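Long-range contacts in proline dehydrogenase (Bradyrhizobium japonicum USDA 110, PDB 3HAZ), which probably oxidises proline to glutamate in two steps, using FAD in a proline dehydrogenase section and NAD in an aldehyde dehydrogenase section: residues E416-H421 with A439-A444; F194-E199 with P234-K239; T532-E537 with R588-I593. All coordinates share one frame; numbering follows the deposited sequence.

Interaction 1: residues E416-H421 with A439-A444; sequences EFQRLH and AYRTYA. With FAD (flavin-adenine dinucleotide), chain C.
R441 grips E416 side-on across the two strands, one nitrogen to each carboxylate oxygen. The NE bond to OE2 of E416 is short, 2.8 Å, and nearly straight (172°), lying in the guanidinium plane; NH2 reaches OE1 at 3.1 Å on its syn lone pair, tilted out of that plane. OE2 also accepts NE2 of Q418, nearly along its own C-O axis, so this buried oxygen has several donors, Q393 among them, and the carboxylate is probably kept ionised. R441 sends NH1 on to the carbonyl of R233 and the hydroxyl of S193.

Beneath these side chains runs a parallel beta ladder of five backbone bonds, F417 N to A439 O at one end and H421 N to Y443 O, 2.7 Å, at the other. CD of Q418 lies at the edge of the Y443 ring, 3.4 Å from CE2 of Y443, while OE1 of Q418 is bonded to NE of R341; CD2 of Y443 meets flavin methyl C7M. On the reverse face the methyl CG2 of T442 lies over the guanidinium of R419, whose NE makes a weak bond to OG1 of T442; its NH2 is held by the carbonyl of M423.

Strands 416-420 and 440-448 and helix 425-434 form one beta-alpha-beta unit of the proline dehydrogenase barrel. Strand 390-395 flanks it beyond 416-420, strand 193-196 beyond 440-448, and helix 425-434 covers F417, R419 and Y440.

Interaction 2: residues F194-E199 with P234-K239; sequences FDMLGE and PGISVK. With SO4 (sulfate ion), chain K.
F194 and I236 pair in register on neighbouring parallel strands of the proline dehydrogenase TIM-type barrel, where strands 193-196 and 235-238 are joined through helix 204-223 in a beta-alpha-beta unit. The firm part of the contact is here. F194 gives its N-H to the carbonyl of G235 and takes the N-H of S237 on its own carbonyl, both at 2.9 Å N to O; the second bond runs almost straight out from the oxygen (C=O...N 176°). On the helix-facing side M196 crosses I236 obliquely, CG of M196 lying 3.7 Å from CG1 of I236. SD stays at the margin near the CD1 methyl, and bends at chi2 (-67°) and chi3 (-52°) carry the methyl CE away from the isoleucine. From helix 204-223, A217 and Y214 cover I236 and M196, with I221 on F194.

Beyond M196 the strands part and the contact turns polar and loose. K239 lays its aliphatic chain beside E199, CD of K239 to CB of E199 3.6 Å, and against O of G198, while the charged ends go to separate partners: E199 to R458, K239 to D280. D195 OD1 stays 4.5 Å from NZ of K239, too far for a salt bridge; OD2 of D195 is bonded to the hydroxyl of Y455. S237 turns its hydroxyl to R341, a residue that binds FAD. A sulfate, probably from the crystallisation liquor, sits near this end and is also held by R458. A water lies 2.9 Å from O of M196, and NZ of K239 reaches sulfate atom O4 by a weak bond of 3.4 Å.

Interaction 3: residues T532-E537 with R588-I593; sequences TDVKAE and RSAHFI. With SO4 (sulfate ion), chain H.
E537 and H591 make the one direct hydrogen bond between 532-537 and 588-593. ND1 of H591 donates to OE1 of E537 at 3.2 Å, with an angle at the hydrogen of 148°. The oxygen lies near the plane of the imidazole, at its edge, yet the histidine comes from above the carboxylate plane, and the two flat groups stand almost perpendicular (88°). E537 gets there by folding: a bend at chi2 (-65°) brings CG of E537 against the backbone of H591, 3.5 Å from CA of H591, and turns the carboxylate across the histidine side chain.

Water adds a second, softer link. One molecule accepts the N-H of H591 at 3.3 Å from N and donates weakly to OE2 of E537.

The apolar part is small. V534 crosses I593 at about a right angle, CG2 of V534 to CG2 of I593 3.6 Å, and CB of A590 rests on CB of D533 at 3.8 Å. The backbones come closest at A590, its CA 4.7 Å from CA of V534; so small a residue probably allows the axes of the short segments 532-536 and 589-593 to approach to 8.0 Å. V534 carries on to A594 and Q597, while I593 reaches L604 and A607 of helix 604-629.

Were E537 cut back to an alanine, ND1 of H591 would probably be left without its carboxylate, the water link through OE2 would go, and the CG that packs on the backbone of A590 and H591 would be missing.

Lying at the surface, away from the flavin and nicotinamide sites, the contact pins the C-terminal end of one helix to the start of another through a carboxylate that would be expected to favour a protonated imidazole.

Overall arrangement
Following the chain, 194-199 meets 234-239 first: interaction 2 closes a loop of 34 residues that is largely helix. Interaction 1 closes a shorter one of 17 residues, from 416-421 to 439-444, and interaction 3 spans 50 residues between 532-537 and 588-593. The three follow in series, none nested in or crossing another. Interactions 1 and 2 are nonetheless adjoining in space, centres about 13 Å apart, because strands 440-448 and 193-196 are neighbours and so complete the curled sheet of the barrel between its late and early strands. Interaction 3 ties helices of the aldehyde dehydrogenase section, its centre about 42 Å from that of interaction 2 and about 50 Å from that of interaction 1.

Interaction 1: residues E416-H421 with A439-A444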
# COMPACT_ATOMS: atom_id res chain seq x y z
N GLU A 416 -53.29 -8.25 -16.90
CA GLU A 416 -53.22 -9.14 -15.74
C GLU A 416 -51.78 -9.21 -15.26
O GLU A 416 -50.85 -8.77 -15.95
CB GLU A 416 -53.72 -10.55 -16.10
CG GLU A 416 -52.75 -11.33 -16.99
CD GLU A 416 -53.28 -12.67 -17.46
OE1 GLU A 416 -54.51 -12.90 -17.37
OE2 GLU A 416 -52.47 -13.50 -17.95
N PHE A 417 -51.60 -9.75 -14.06
CA PHE A 417 -50.28 -10.15 -13.60
C PHE A 417 -50.18 -11.67 -13.74
O PHE A 417 -51.20 -12.35 -13.89
CB PHE A 417 -50.05 -9.73 -12.14
CG PHE A 417 -49.93 -8.24 -11.96
CD1 PHE A 417 -51.01 -7.50 -11.51
CD2 PHE A 417 -48.75 -7.58 -12.26
CE1 PHE A 417 -50.91 -6.12 -11.35
CE2 PHE A 417 -48.64 -6.21 -12.11
CZ PHE A 417 -49.72 -5.48 -11.65
N GLN A 418 -48.97 -12.20 -13.69
CA GLN A 418 -48.78 -13.65 -13.68
C GLN A 418 -47.73 -14.08 -12.67
O GLN A 418 -46.87 -13.30 -12.26
CB GLN A 418 -48.38 -14.17 -15.06
CG GLN A 418 -49.30 -13.78 -16.18
CD GLN A 418 -48.93 -14.46 -17.48
OE1 GLN A 418 -47.77 -14.84 -17.67
NE2 GLN A 418 -49.91 -14.62 -18.37
N ARG A 419 -47.81 -15.35 -12.28
CA ARG A 419 -46.87 -15.92 -11.34
C ARG A 419 -46.78 -17.42 -11.55
O ARG A 419 -47.67 -18.03 -12.15
CB ARG A 419 -47.32 -15.64 -9.91
CG ARG A 419 -48.54 -16.45 -9.49
CD ARG A 419 -48.80 -16.31 -7.99
NE ARG A 419 -49.78 -17.27 -7.51
CZ ARG A 419 -49.48 -18.35 -6.80
NH1 ARG A 419 -50.44 -19.16 -6.41
NH2 ARG A 419 -48.21 -18.62 -6.48
N LEU A 420 -45.72 -18.02 -11.03
CA LEU A 420 -45.54 -19.46 -11.09
C LEU A 420 -45.95 -20.09 -9.76
O LEU A 420 -45.59 -19.61 -8.69
CB LEU A 420 -44.08 -19.79 -11.39
CG LEU A 420 -43.81 -21.18 -11.96
CD1 LEU A 420 -44.53 -21.37 -13.29
CD2 LEU A 420 -42.31 -21.40 -12.13
N HIS A 421 -46.74 -21.16 -9.84
CA HIS A 421 -47.14 -21.88 -8.64
C HIS A 421 -45.91 -22.10 -7.74
O HIS A 421 -44.85 -22.48 -8.22
CB HIS A 421 -47.80 -23.21 -9.02
CG HIS A 421 -48.70 -23.77 -7.97
ND1 HIS A 421 -49.58 -23.00 -7.25
CD2 HIS A 421 -48.85 -25.04 -7.51
CE1 HIS A 421 -50.24 -23.75 -6.39
NE2 HIS A 421 -49.81 -25.00 -6.53
N ALA A 439 -56.50 -8.88 -11.64
CA ALA A 439 -56.44 -10.25 -12.09
C ALA A 439 -54.99 -10.74 -12.12
O ALA A 439 -54.09 -10.01 -12.52
CB ALA A 439 -57.07 -10.39 -13.47
N TYR A 440 -54.78 -11.98 -11.68
CA TYR A 440 -53.50 -12.64 -11.87
C TYR A 440 -53.67 -14.11 -12.25
O TYR A 440 -54.54 -14.81 -11.72
CB TYR A 440 -52.58 -12.47 -10.66
CG TYR A 440 -53.05 -13.11 -9.38
CD1 TYR A 440 -53.85 -12.42 -8.47
CD2 TYR A 440 -52.64 -14.40 -9.04
CE1 TYR A 440 -54.26 -12.99 -7.28
CE2 TYR A 440 -53.04 -14.99 -7.85
CZ TYR A 440 -53.85 -14.28 -6.98
OH TYR A 440 -54.24 -14.87 -5.80
N ARG A 441 -52.84 -14.55 -13.18
CA ARG A 441 -52.85 -15.91 -13.68
C ARG A 441 -51.77 -16.71 -12.96
O ARG A 441 -50.64 -16.24 -12.81
CB ARG A 441 -52.58 -15.90 -15.18
CG ARG A 441 -52.60 -17.27 -15.85
CD ARG A 441 -52.42 -17.13 -17.36
NE ARG A 441 -53.34 -16.13 -17.90
CZ ARG A 441 -54.51 -16.42 -18.46
NH1 ARG A 441 -54.90 -17.69 -18.56
NH2 ARG A 441 -55.29 -15.45 -18.91
N THR A 442 -52.11 -17.91 -12.53
CA THR A 442 -51.14 -18.79 -11.88
C THR A 442 -50.84 -19.97 -12.79
O THR A 442 -51.75 -20.67 -13.24
CB THR A 442 -51.65 -19.26 -10.50
OG1 THR A 442 -51.89 -18.12 -9.67
CG2 THR A 442 -50.64 -20.16 -9.81
N TYR A 443 -49.56 -20.16 -13.11
CA TYR A 443 -49.15 -21.27 -13.94
C TYR A 443 -48.58 -22.39 -13.08
O TYR A 443 -47.86 -22.14 -12.11
CB TYR A 443 -48.06 -20.86 -14.93
CG TYR A 443 -48.49 -20.03 -16.11
CD1 TYR A 443 -48.73 -20.61 -17.35
CD2 TYR A 443 -48.60 -18.65 -16.01
CE1 TYR A 443 -49.10 -19.84 -18.45
CE2 TYR A 443 -48.95 -17.86 -17.10
CZ TYR A 443 -49.21 -18.47 -18.31
OH TYR A 443 -49.57 -17.69 -19.39
N ALA A 444 -48.89 -23.62 -13.47
CA ALA A 444 -48.31 -24.80 -12.85
C ALA A 444 -47.37 -25.48 -13.83
O ALA A 444 -47.69 -25.63 -15.02
CB ALA A 444 -49.42 -25.77 -12.40
PA FAD C . -36.57 -10.12 -9.78
O1A FAD C . -35.76 -10.67 -8.48
O2A FAD C . -37.09 -8.77 -9.60
O5B FAD C . -35.56 -10.10 -11.05
C5B FAD C . -34.85 -11.27 -11.34
C4B FAD C . -34.19 -11.15 -12.73
O4B FAD C . -33.55 -9.83 -13.15
C3B FAD C . -33.72 -12.19 -13.55
O3B FAD C . -34.52 -13.35 -13.71
C2B FAD C . -33.12 -11.48 -14.73
O2B FAD C . -33.88 -11.46 -15.92
C1B FAD C . -32.69 -10.16 -14.22
N9A FAD C . -31.33 -10.02 -13.72
C8A FAD C . -30.74 -10.65 -12.63
N7A FAD C . -29.46 -10.18 -12.52
C5A FAD C . -29.26 -9.24 -13.56
C6A FAD C . -28.08 -8.41 -13.96
N6A FAD C . -26.83 -8.48 -13.21
N1A FAD C . -28.15 -7.59 -14.98
C2A FAD C . -29.35 -7.48 -15.72
N3A FAD C . -30.49 -8.29 -15.34
C4A FAD C . -30.40 -9.14 -14.27
N1 FAD C . -38.38 -15.71 -18.86
C2 FAD C . -37.95 -15.94 -20.14
O2 FAD C . -36.65 -15.64 -20.49
N3 FAD C . -38.83 -16.54 -21.10
C4 FAD C . -40.11 -16.87 -20.74
O4 FAD C . -41.00 -17.39 -21.70
C4X FAD C . -40.57 -16.63 -19.40
N5 FAD C . -41.96 -16.99 -19.00
C5X FAD C . -42.39 -16.75 -17.67
C6 FAD C . -43.76 -17.11 -17.27
C7 FAD C . -44.19 -16.86 -15.95
C7M FAD C . -45.60 -17.26 -15.54
C8 FAD C . -43.27 -16.24 -14.96
C8M FAD C . -43.71 -15.97 -13.52
C9 FAD C . -41.96 -15.90 -15.35
C9A FAD C . -41.50 -16.16 -16.73
N10 FAD C . -40.14 -15.81 -17.13
C10 FAD C . -39.71 -16.06 -18.49
C1' FAD C . -39.22 -15.03 -16.24
C2' FAD C . -38.26 -15.87 -15.35
O2' FAD C . -38.70 -17.22 -15.30
C3' FAD C . -38.16 -15.21 -13.97
O3' FAD C . -39.32 -15.52 -13.20
C4' FAD C . -38.00 -13.65 -14.04
O4' FAD C . -37.06 -13.15 -14.93
C5' FAD C . -37.86 -13.01 -12.63
O5' FAD C . -38.26 -11.65 -12.60
P FAD C . -38.90 -11.07 -11.18
O1P FAD C . -39.42 -9.50 -11.41
O2P FAD C . -39.99 -11.95 -10.74
O3P FAD C . -37.73 -11.22 -10.05

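Interaction 2: residues F194-E199 with P234-K239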
# COMPACT_ATOMS: atom_id res chain seq x y z
N PHE A 194 -50.97 -23.82 -17.70
CA PHE A 194 -49.94 -24.85 -17.78
C PHE A 194 -48.65 -24.29 -18.34
O PHE A 194 -48.60 -23.83 -19.48
CB PHE A 194 -50.40 -26.02 -18.68
CG PHE A 194 -51.50 -26.87 -18.09
CD1 PHE A 194 -52.16 -26.50 -16.92
CD2 PHE A 194 -51.89 -28.04 -18.74
CE1 PHE A 194 -53.19 -27.30 -16.40
CE2 PHE A 194 -52.92 -28.83 -18.23
CZ PHE A 194 -53.57 -28.46 -17.05
N ASP A 195 -47.60 -24.34 -17.52
CA ASP A 195 -46.25 -24.09 -17.98
C ASP A 195 -45.65 -25.46 -18.29
O ASP A 195 -45.18 -26.17 -17.40
CB ASP A 195 -45.45 -23.37 -16.90
CG ASP A 195 -44.02 -23.05 -17.33
OD1 ASP A 195 -43.75 -23.02 -18.54
OD2 ASP A 195 -43.18 -22.81 -16.43
N MET A 196 -45.70 -25.85 -19.56
CA MET A 196 -45.27 -27.19 -19.95
C MET A 196 -43.75 -27.36 -19.83
O MET A 196 -42.97 -26.51 -20.26
CB MET A 196 -45.74 -27.50 -21.37
CG MET A 196 -47.24 -27.22 -21.60
SD MET A 196 -48.34 -28.32 -20.66
CE MET A 196 -47.66 -29.91 -21.16
N LEU A 197 -43.33 -28.47 -19.25
CA LEU A 197 -41.91 -28.73 -19.00
C LEU A 197 -41.00 -28.74 -20.23
O LEU A 197 -39.84 -28.32 -20.16
CB LEU A 197 -41.75 -30.06 -18.26
CG LEU A 197 -41.61 -29.99 -16.74
CD1 LEU A 197 -42.52 -28.92 -16.18
CD2 LEU A 197 -41.90 -31.35 -16.12
N GLY A 198 -41.51 -29.22 -21.36
CA GLY A 198 -40.65 -29.49 -22.50
C GLY A 198 -39.82 -28.34 -23.06
O GLY A 198 -40.28 -27.20 -23.13
N GLU A 199 -38.59 -28.66 -23.46
CA GLU A 199 -37.74 -27.71 -24.17
C GLU A 199 -36.66 -28.45 -24.98
O GLU A 199 -36.32 -29.60 -24.68
CB GLU A 199 -37.06 -26.75 -23.20
CG GLU A 199 -35.83 -27.33 -22.52
CD GLU A 199 -35.10 -26.31 -21.65
OE1 GLU A 199 -35.77 -25.41 -21.10
OE2 GLU A 199 -33.86 -26.42 -21.52
N PRO A 234 -58.13 -20.43 -19.09
CA PRO A 234 -56.77 -20.89 -18.81
C PRO A 234 -55.85 -20.77 -20.02
O PRO A 234 -56.31 -20.64 -21.16
CB PRO A 234 -56.96 -22.38 -18.46
CG PRO A 234 -58.43 -22.57 -18.27
CD PRO A 234 -59.08 -21.55 -19.14
N GLY A 235 -54.55 -20.82 -19.76
CA GLY A 235 -53.55 -20.73 -20.80
C GLY A 235 -52.59 -21.91 -20.83
O GLY A 235 -52.50 -22.70 -19.89
N ILE A 236 -51.87 -22.02 -21.94
CA ILE A 236 -50.79 -22.98 -22.04
C ILE A 236 -49.56 -22.26 -22.58
O ILE A 236 -49.68 -21.39 -23.45
CB ILE A 236 -51.19 -24.16 -22.96
CG1 ILE A 236 -50.13 -25.26 -22.92
CG2 ILE A 236 -51.43 -23.67 -24.40
CD1 ILE A 236 -50.60 -26.57 -23.53
N SER A 237 -48.39 -22.61 -22.05
CA SER A 237 -47.12 -22.07 -22.52
C SER A 237 -46.40 -23.11 -23.36
O SER A 237 -46.33 -24.28 -22.99
CB SER A 237 -46.23 -21.66 -21.35
OG SER A 237 -46.63 -20.42 -20.81
N VAL A 238 -45.83 -22.65 -24.47
CA VAL A 238 -45.19 -23.52 -25.45
C VAL A 238 -43.82 -22.97 -25.82
O VAL A 238 -43.63 -21.76 -25.88
CB VAL A 238 -46.08 -23.61 -26.71
CG1 VAL A 238 -45.26 -23.98 -27.93
CG2 VAL A 238 -47.22 -24.59 -26.48
N LYS A 239 -42.86 -23.87 -26.05
CA LYS A 239 -41.50 -23.49 -26.46
C LYS A 239 -41.17 -23.98 -27.87
O LYS A 239 -41.25 -25.17 -28.16
CB LYS A 239 -40.47 -24.04 -25.48
CG LYS A 239 -40.28 -23.20 -24.22
CD LYS A 239 -39.22 -23.83 -23.32
CE LYS A 239 -38.96 -22.96 -22.10
NZ LYS A 239 -40.20 -22.70 -21.34
S SO4 K . -39.42 -20.13 -18.04
O1 SO4 K . -40.32 -19.23 -17.33
O2 SO4 K . -38.06 -19.87 -17.58
O3 SO4 K . -39.78 -21.52 -17.74
O4 SO4 K . -39.52 -19.90 -19.48
O HOH W 1 -43.35 -24.02 -21.70

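Interaction 3: residues T532-E537 with R588-I593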
# COMPACT_ATOMS: atom_id res chain seq x y z
N THR A 532 -21.93 -12.98 -47.03
CA THR A 532 -21.64 -12.16 -48.20
C THR A 532 -20.14 -11.91 -48.35
O THR A 532 -19.58 -12.09 -49.43
CB THR A 532 -22.37 -10.80 -48.11
OG1 THR A 532 -23.78 -11.01 -48.15
CG2 THR A 532 -21.96 -9.89 -49.26
N ASP A 533 -19.50 -11.51 -47.26
CA ASP A 533 -18.07 -11.22 -47.27
C ASP A 533 -17.27 -12.43 -47.72
O ASP A 533 -16.40 -12.32 -48.59
CB ASP A 533 -17.60 -10.74 -45.90
CG ASP A 533 -18.11 -9.35 -45.54
OD1 ASP A 533 -18.67 -8.68 -46.44
OD2 ASP A 533 -17.96 -8.93 -44.38
N VAL A 534 -17.57 -13.59 -47.15
CA VAL A 534 -16.88 -14.82 -47.50
C VAL A 534 -17.15 -15.18 -48.96
O VAL A 534 -16.24 -15.59 -49.69
CB VAL A 534 -17.28 -15.99 -46.58
CG1 VAL A 534 -16.76 -17.32 -47.13
CG2 VAL A 534 -16.75 -15.75 -45.16
N LYS A 535 -18.39 -15.01 -49.39
CA LYS A 535 -18.77 -15.31 -50.76
C LYS A 535 -18.01 -14.41 -51.74
O LYS A 535 -17.63 -14.84 -52.83
CB LYS A 535 -20.28 -15.16 -50.96
CG LYS A 535 -20.75 -15.51 -52.37
CD LYS A 535 -22.26 -15.38 -52.50
CE LYS A 535 -22.71 -15.72 -53.91
NZ LYS A 535 -22.18 -17.05 -54.35
N ALA A 536 -17.78 -13.17 -51.33
CA ALA A 536 -17.07 -12.21 -52.17
C ALA A 536 -15.61 -12.61 -52.41
O ALA A 536 -15.02 -12.26 -53.42
CB ALA A 536 -17.14 -10.82 -51.56
N GLU A 537 -15.03 -13.35 -51.46
CA GLU A 537 -13.64 -13.78 -51.58
C GLU A 537 -13.53 -14.97 -52.53
O GLU A 537 -14.14 -16.02 -52.31
CB GLU A 537 -13.06 -14.12 -50.21
CG GLU A 537 -12.89 -12.92 -49.31
CD GLU A 537 -11.87 -11.92 -49.84
OE1 GLU A 537 -10.89 -12.35 -50.48
OE2 GLU A 537 -12.05 -10.71 -49.61
N ARG A 588 -8.60 -9.52 -42.36
CA ARG A 588 -8.84 -10.26 -43.60
C ARG A 588 -9.55 -11.60 -43.34
O ARG A 588 -9.41 -12.55 -44.11
CB ARG A 588 -7.52 -10.48 -44.35
CG ARG A 588 -6.81 -9.18 -44.69
CD ARG A 588 -5.37 -9.40 -45.12
NE ARG A 588 -4.69 -8.12 -45.33
CZ ARG A 588 -3.40 -7.99 -45.64
NH1 ARG A 588 -2.88 -6.79 -45.81
NH2 ARG A 588 -2.64 -9.07 -45.78
N SER A 589 -10.32 -11.65 -42.26
CA SER A 589 -10.98 -12.88 -41.83
C SER A 589 -11.80 -13.54 -42.94
O SER A 589 -11.82 -14.77 -43.05
CB SER A 589 -11.86 -12.61 -40.62
OG SER A 589 -12.74 -11.52 -40.89
N ALA A 590 -12.48 -12.74 -43.75
CA ALA A 590 -13.34 -13.30 -44.79
C ALA A 590 -12.52 -14.09 -45.80
O ALA A 590 -12.91 -15.19 -46.21
CB ALA A 590 -14.13 -12.19 -45.49
N HIS A 591 -11.39 -13.53 -46.20
CA HIS A 591 -10.46 -14.17 -47.12
C HIS A 591 -9.97 -15.50 -46.57
O HIS A 591 -9.99 -16.52 -47.26
CB HIS A 591 -9.28 -13.23 -47.38
CG HIS A 591 -8.20 -13.83 -48.23
ND1 HIS A 591 -8.35 -14.02 -49.59
CD2 HIS A 591 -6.96 -14.25 -47.92
CE1 HIS A 591 -7.24 -14.54 -50.08
NE2 HIS A 591 -6.38 -14.70 -49.08
N PHE A 592 -9.53 -15.50 -45.32
CA PHE A 592 -9.02 -16.72 -44.70
C PHE A 592 -10.12 -17.73 -44.38
O PHE A 592 -9.92 -18.94 -44.49
CB PHE A 592 -8.18 -16.41 -43.46
CG PHE A 592 -6.81 -15.88 -43.80
CD1 PHE A 592 -6.57 -14.52 -43.84
CD2 PHE A 592 -5.77 -16.75 -44.09
CE1 PHE A 592 -5.31 -14.03 -44.16
CE2 PHE A 592 -4.51 -16.27 -44.40
CZ PHE A 592 -4.28 -14.91 -44.44
N ILE A 593 -11.29 -17.24 -43.99
CA ILE A 593 -12.43 -18.12 -43.77
C ILE A 593 -12.79 -18.79 -45.10
O ILE A 593 -13.10 -19.98 -45.14
CB ILE A 593 -13.63 -17.37 -43.18
CG1 ILE A 593 -13.36 -17.01 -41.71
CG2 ILE A 593 -14.92 -18.20 -43.30
CD1 ILE A 593 -14.41 -16.10 -41.10
S SO4 H . -5.78 -4.36 -44.83
O1 SO4 H . -5.66 -4.34 -43.37
O2 SO4 H . -6.47 -5.57 -45.25
O3 SO4 H . -6.53 -3.19 -45.27
O4 SO4 H . -4.44 -4.33 -45.42
O HOH W 2 -10.81 -10.28 -46.38